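Local coordinates for putative hyaluronoglucosaminidase (Clostridium perfringens, PDB 6PWI), which probably acts as a family 84 glycoside hydrolase with hexosaminidase activity, cleaving N-acetylhexosamine units from glycans, at residues A[544-547]-A[548-552]; A[608-611]-A[612-616]; A[34-37]-A[38-42]. All blocks are in the same frame, centred on the assembly; numbering follows the deposited sequence.

Interaction 1 of 3, residues A[544-547]-A[548-552]; sequences SEIK and GWVDS
The carbonyl O of I546 is gripped by two N-H groups one helical turn ahead, the straighter bond coming from V550 N at 3.1 Å. W549 N, at 2.9 Å from the same I546 O, makes a weak, bent bond (128°). Helix 540-572 is kinked here. A water bridges the break, accepting from G548 N at 2.7 Å and donating to E545 O at 3.0 Å, while the edge of the W549 ring stands by the I546 carbonyl, with CZ3 3.5 Å from E545 O. Glycine, without a side chain, suits the place where the water enters. Beyond the kink, D551 N bonds to K547 O at 2.8 Å. On that flank K547 sends CG out anti to N, beside the carbonyl carbon (chi1 -166°), and bends at its last torsion, which brings NZ within 2.8 Å of D551 OD2, on its syn lone pair. D551 OD1 has a second cation, R554. On another flank I546 CD1 meets V550 CG2 at 4.0 Å, and both branched side chains pack on F473 of helix 467-475. The chemistry is thus split: a paired charge, which probably steadies D551 as carboxylate, on the more exposed flank; hydrocarbon on the buried one; and a water mending the backbone between successive turns.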
# COMPACT_ATOMS: atom_id res chain seq x y z
N SER A 544 -1.42 -19.46 2.52
CA SER A 544 -0.42 -20.25 1.81
C SER A 544 0.84 -19.43 1.54
O SER A 544 1.94 -19.96 1.52
CB SER A 544 -0.98 -20.86 0.55
OG SER A 544 -1.12 -19.88 -0.45
N GLU A 545 0.66 -18.11 1.39
CA GLU A 545 1.74 -17.18 1.13
C GLU A 545 2.71 -17.13 2.32
O GLU A 545 3.92 -17.16 2.13
CB GLU A 545 1.14 -15.80 0.96
CG GLU A 545 1.73 -15.01 -0.18
CD GLU A 545 1.00 -13.69 -0.37
OE1 GLU A 545 0.16 -13.59 -1.31
OE2 GLU A 545 1.26 -12.76 0.44
N ILE A 546 2.17 -17.02 3.54
CA ILE A 546 2.99 -16.70 4.70
C ILE A 546 3.34 -17.95 5.53
O ILE A 546 4.11 -17.83 6.48
CB ILE A 546 2.36 -15.59 5.56
CG1 ILE A 546 1.10 -16.06 6.28
CG2 ILE A 546 2.11 -14.33 4.73
CD1 ILE A 546 0.64 -15.11 7.37
N LYS A 547 2.82 -19.12 5.15
CA LYS A 547 2.88 -20.34 5.93
C LYS A 547 4.30 -20.65 6.43
O LYS A 547 4.49 -20.98 7.60
CB LYS A 547 2.33 -21.53 5.14
CG LYS A 547 2.05 -22.79 5.95
CD LYS A 547 1.86 -24.03 5.10
CE LYS A 547 1.69 -25.30 5.92
NZ LYS A 547 2.92 -25.60 6.68
N GLY A 548 5.28 -20.58 5.52
CA GLY A 548 6.67 -20.89 5.83
C GLY A 548 7.23 -20.01 6.94
O GLY A 548 8.02 -20.47 7.77
N TRP A 549 6.81 -18.74 6.97
CA TRP A 549 7.24 -17.79 7.98
C TRP A 549 6.59 -18.11 9.32
O TRP A 549 7.23 -17.99 10.37
CB TRP A 549 6.97 -16.35 7.53
CG TRP A 549 7.99 -15.85 6.56
CD1 TRP A 549 9.16 -15.22 6.85
CD2 TRP A 549 7.94 -15.96 5.12
NE1 TRP A 549 9.84 -14.91 5.70
CE2 TRP A 549 9.11 -15.35 4.62
CE3 TRP A 549 7.02 -16.49 4.21
CZ2 TRP A 549 9.39 -15.27 3.26
CZ3 TRP A 549 7.29 -16.41 2.86
CH2 TRP A 549 8.46 -15.81 2.39
N VAL A 550 5.33 -18.54 9.28
CA VAL A 550 4.63 -18.88 10.51
C VAL A 550 5.24 -20.16 11.07
O VAL A 550 5.37 -20.30 12.28
CB VAL A 550 3.11 -18.99 10.27
CG1 VAL A 550 2.35 -19.41 11.51
CG2 VAL A 550 2.55 -17.68 9.73
N ASP A 551 5.65 -21.07 10.18
CA ASP A 551 6.28 -22.32 10.55
C ASP A 551 7.61 -22.04 11.24
O ASP A 551 7.93 -22.63 12.27
CB ASP A 551 6.46 -23.25 9.34
CG ASP A 551 5.16 -23.86 8.82
OD1 ASP A 551 4.19 -23.94 9.60
OD2 ASP A 551 5.13 -24.25 7.63
N SER A 552 8.38 -21.10 10.68
CA SER A 552 9.67 -20.75 11.24
C SER A 552 9.47 -20.09 12.60
O SER A 552 10.16 -20.43 13.56
CB SER A 552 10.44 -19.88 10.29
OG SER A 552 11.75 -19.66 10.77
O HOH W 1 4.84 -19.90 2.98

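Interaction 2 of 3, residues A[608-611]-A[612-616]; sequences PGTR and HLIPF
R611 turns its CG opposite its backbone N (chi1 -163°) and runs extended as far as NE, while H612 sets its ring beside its own N (chi1 -64°); these rotations lay the two neighbouring side chains together, pointing the same way. R611 CG comes over the face of the imidazole, 4.1 Å from the H612 ring centroid, in a CH-pi contact. The aliphatic shaft makes the contact over the ring, while the guanidinium plane is 80° from the ring plane. Arginine suits this place because the shaft can cover a ring while the head goes further: NH1 forms a salt bridge with D479 and also bonds to S488.

The backbone closes on itself behind this pair. I614 N donates to G609 O at 2.8 Å, meeting it almost head-on to the carbonyl, so one of the first N-H groups of the helix is satisfied from the preceding loop. G609 has a positive phi, which favours glycine, and a CB here would point toward L613, where there is little room for one. T610 and I614 lie side by side, pointing the same way, with T610 CG2 3.8 Å from I614 CD1. P615 packs CD at 3.3 Å from T610 O and CG at 3.4 Å from R611 O; having no N-H to offer, proline is well suited to a first turn. H612 occupies the N-cap position, and its carbonyl O receives the bond from F616 N, while L613 and F616 both pack on helices 513-536 and 540-572, and F616 also on helix 496-507. The whole is a helix start, in which a glycine-containing loop folds back on the first turn of helix 613-623, the last helix of the C-terminal helical region.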
# COMPACT_ATOMS: atom_id res chain seq x y z
N PRO A 608 12.07 -15.28 9.79
CA PRO A 608 11.58 -14.21 10.66
C PRO A 608 12.35 -14.12 11.99
O PRO A 608 13.10 -15.03 12.34
CB PRO A 608 10.13 -14.64 10.92
CG PRO A 608 10.18 -16.16 10.86
CD PRO A 608 11.19 -16.46 9.77
N GLY A 609 12.15 -13.00 12.69
CA GLY A 609 12.58 -12.81 14.07
C GLY A 609 14.09 -12.63 14.22
O GLY A 609 14.65 -13.00 15.25
N THR A 610 14.73 -12.03 13.21
CA THR A 610 16.18 -11.94 13.18
C THR A 610 16.70 -10.78 14.03
O THR A 610 17.86 -10.79 14.42
CB THR A 610 16.71 -11.78 11.74
OG1 THR A 610 15.94 -10.77 11.08
CG2 THR A 610 16.67 -13.06 10.94
N ARG A 611 15.88 -9.75 14.28
CA ARG A 611 16.43 -8.59 14.97
C ARG A 611 16.67 -8.91 16.45
O ARG A 611 17.72 -8.57 16.99
CB ARG A 611 15.61 -7.32 14.71
CG ARG A 611 16.32 -6.02 15.06
CD ARG A 611 15.43 -4.79 14.89
NE ARG A 611 16.06 -3.51 15.21
CZ ARG A 611 16.80 -2.79 14.36
NH1 ARG A 611 17.03 -3.21 13.13
NH2 ARG A 611 17.33 -1.64 14.76
N HIS A 612 15.72 -9.60 17.09
CA HIS A 612 15.83 -9.84 18.52
C HIS A 612 15.55 -11.29 18.90
O HIS A 612 16.16 -11.78 19.84
CB HIS A 612 14.99 -8.83 19.33
CG HIS A 612 15.47 -7.43 19.17
ND1 HIS A 612 16.70 -7.01 19.62
CD2 HIS A 612 14.89 -6.35 18.60
CE1 HIS A 612 16.87 -5.73 19.33
NE2 HIS A 612 15.76 -5.30 18.71
N LEU A 613 14.64 -11.97 18.17
CA LEU A 613 14.19 -13.29 18.60
C LEU A 613 15.34 -14.29 18.50
O LEU A 613 15.60 -15.03 19.45
CB LEU A 613 12.98 -13.75 17.78
CG LEU A 613 11.69 -12.93 17.89
CD1 LEU A 613 10.48 -13.76 17.47
CD2 LEU A 613 11.48 -12.36 19.29
N ILE A 614 16.01 -14.32 17.34
CA ILE A 614 17.09 -15.27 17.12
C ILE A 614 18.28 -14.93 18.02
O ILE A 614 18.84 -15.82 18.67
CB ILE A 614 17.42 -15.41 15.62
CG1 ILE A 614 16.29 -16.13 14.88
CG2 ILE A 614 18.75 -16.11 15.40
CD1 ILE A 614 16.36 -16.01 13.37
N PRO A 615 18.73 -13.65 18.09
CA PRO A 615 19.82 -13.28 19.00
C PRO A 615 19.61 -13.73 20.44
O PRO A 615 20.56 -14.13 21.11
CB PRO A 615 19.88 -11.75 18.86
CG PRO A 615 19.41 -11.51 17.43
CD PRO A 615 18.30 -12.52 17.25
N PHE A 616 18.35 -13.68 20.90
CA PHE A 616 18.00 -14.09 22.25
C PHE A 616 18.22 -15.60 22.42
O PHE A 616 18.79 -16.04 23.42
CB PHE A 616 16.56 -13.69 22.57
CG PHE A 616 16.09 -14.03 23.96
CD1 PHE A 616 16.90 -13.80 25.07
CD2 PHE A 616 14.82 -14.55 24.17
CE1 PHE A 616 16.45 -14.11 26.35
CE2 PHE A 616 14.37 -14.84 25.45
CZ PHE A 616 15.18 -14.63 26.54

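Interaction 3 of 3, residues A[34-37]-A[38-42]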
# COMPACT_ATOMS: atom_id res chain seq x y z
N TYR A 34 -16.57 7.32 14.69
CA TYR A 34 -16.21 6.27 13.75
C TYR A 34 -14.71 6.31 13.42
O TYR A 34 -14.12 7.39 13.30
CB TYR A 34 -17.03 6.37 12.46
CG TYR A 34 -18.52 6.41 12.69
CD1 TYR A 34 -19.15 5.39 13.38
CD2 TYR A 34 -19.29 7.46 12.22
CE1 TYR A 34 -20.52 5.41 13.61
CE2 TYR A 34 -20.66 7.50 12.44
CZ TYR A 34 -21.27 6.47 13.14
OH TYR A 34 -22.62 6.49 13.36
N GLU A 35 -14.13 5.12 13.27
CA GLU A 35 -12.77 4.96 12.78
C GLU A 35 -12.80 4.94 11.26
O GLU A 35 -13.36 4.03 10.65
CB GLU A 35 -12.13 3.70 13.37
CG GLU A 35 -10.79 3.35 12.77
CD GLU A 35 -10.14 2.14 13.40
OE1 GLU A 35 -9.78 2.21 14.60
OE2 GLU A 35 -10.00 1.11 12.70
N ILE A 36 -12.19 5.97 10.65
CA ILE A 36 -12.11 6.10 9.21
C ILE A 36 -10.65 6.24 8.80
O ILE A 36 -9.95 7.13 9.29
CB ILE A 36 -12.95 7.30 8.74
CG1 ILE A 36 -14.43 7.12 9.10
CG2 ILE A 36 -12.77 7.52 7.24
CD1 ILE A 36 -15.21 8.41 9.07
N TYR A 37 -10.21 5.37 7.88
CA TYR A 37 -8.89 5.46 7.28
C TYR A 37 -9.03 5.58 5.77
O TYR A 37 -9.85 4.88 5.17
CB TYR A 37 -8.05 4.23 7.65
CG TYR A 37 -7.39 4.30 9.00
CD1 TYR A 37 -6.21 5.01 9.18
CD2 TYR A 37 -7.96 3.69 10.11
CE1 TYR A 37 -5.61 5.09 10.42
CE2 TYR A 37 -7.37 3.76 11.36
CZ TYR A 37 -6.19 4.47 11.52
OH TYR A 37 -5.58 4.56 12.74
N PRO A 38 -8.22 6.43 5.09
CA PRO A 38 -7.24 7.29 5.75
C PRO A 38 -7.94 8.32 6.64
O PRO A 38 -9.13 8.56 6.47
CB PRO A 38 -6.56 8.01 4.57
CG PRO A 38 -6.80 7.09 3.40
CD PRO A 38 -8.21 6.56 3.63
N ILE A 39 -7.18 8.90 7.58
CA ILE A 39 -7.71 9.86 8.53
C ILE A 39 -8.23 11.08 7.76
O ILE A 39 -7.46 11.75 7.08
CB ILE A 39 -6.65 10.28 9.57
CG1 ILE A 39 -6.07 9.08 10.32
CG2 ILE A 39 -7.22 11.33 10.51
CD1 ILE A 39 -7.05 8.39 11.25
N PRO A 40 -9.54 11.40 7.85
CA PRO A 40 -10.10 12.51 7.08
C PRO A 40 -9.44 13.81 7.53
O PRO A 40 -9.04 13.94 8.69
CB PRO A 40 -11.59 12.49 7.47
CG PRO A 40 -11.81 11.08 7.94
CD PRO A 40 -10.54 10.73 8.69
N GLN A 41 -9.32 14.75 6.60
CA GLN A 41 -8.71 16.03 6.90
C GLN A 41 -9.53 16.74 7.98
O GLN A 41 -8.96 17.42 8.83
CB GLN A 41 -8.55 16.86 5.63
CG GLN A 41 -7.68 16.19 4.57
CD GLN A 41 -6.19 16.29 4.81
OE1 GLN A 41 -5.71 17.05 5.64
NE2 GLN A 41 -5.44 15.52 4.04
N SER A 42 -10.85 16.54 7.95
CA SER A 42 -11.75 17.20 8.89
C SER A 42 -13.07 16.44 8.98
O SER A 42 -13.75 16.23 7.97
CB SER A 42 -11.98 18.64 8.51
OG SER A 42 -12.88 19.25 9.41
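Contacts between hydrocarbon and ring come first: the I39 methyl CD1 lies over one face of the Y37 ring, 4.1 Å from its centroid and 28° off the normal, a CH-pi contact whose closest atom pair is I39 CD1 to Y37 CE1 at 3.7 Å. The two side chains run side by side. I39 CG1 stands beside its backbone N (chi1 -57°) and the chain then bends at chi2 (-68°), bringing CD1 back to the ring although CB points away. The second kind is purely aliphatic: I36 CG2 touches P40 CG at 3.8 Å, the side chains crossing at about a right angle.

The backbone supplies what brings these pairs together. The peptide before P38 is cis, and the torsions of Y37 and P38 fit a type VIb turn across I36-I39, in the segment leading to strand 43-46 and the domain related to family 20 domain 2. Proline tolerates the cis bond far better than other residues.

Polar bonds across the two segments are absent; polar groups bond to neighbouring helices instead. Y37 OH bonds to D457 of helix 451-462, I39 N to D441 in the last turn of helix 433-444, and I39 O to N445 just after it.

How the interactions relate
Interaction 3 comes first along the chain, ahead of strand 43-46 and the mixed sheet of the N-terminal domain; the eight-stranded parallel barrel follows, and interactions 1 and 2 come in that order in the C-terminal helical region of this piece of a longer protein. These last two have centres 16 Å apart and touch directly: P608 packs against W549 and S552, so the loop before the final helix rests on helix 540-572. Interaction 3 is remote, its centre 33 Å from that of interaction 1 and 35 Å from that of interaction 2. Its helices 433-444 and 451-462 follow the last barrel strand, 418-423, so it ties the N-terminal domain's lead-in to the chain after the barrel.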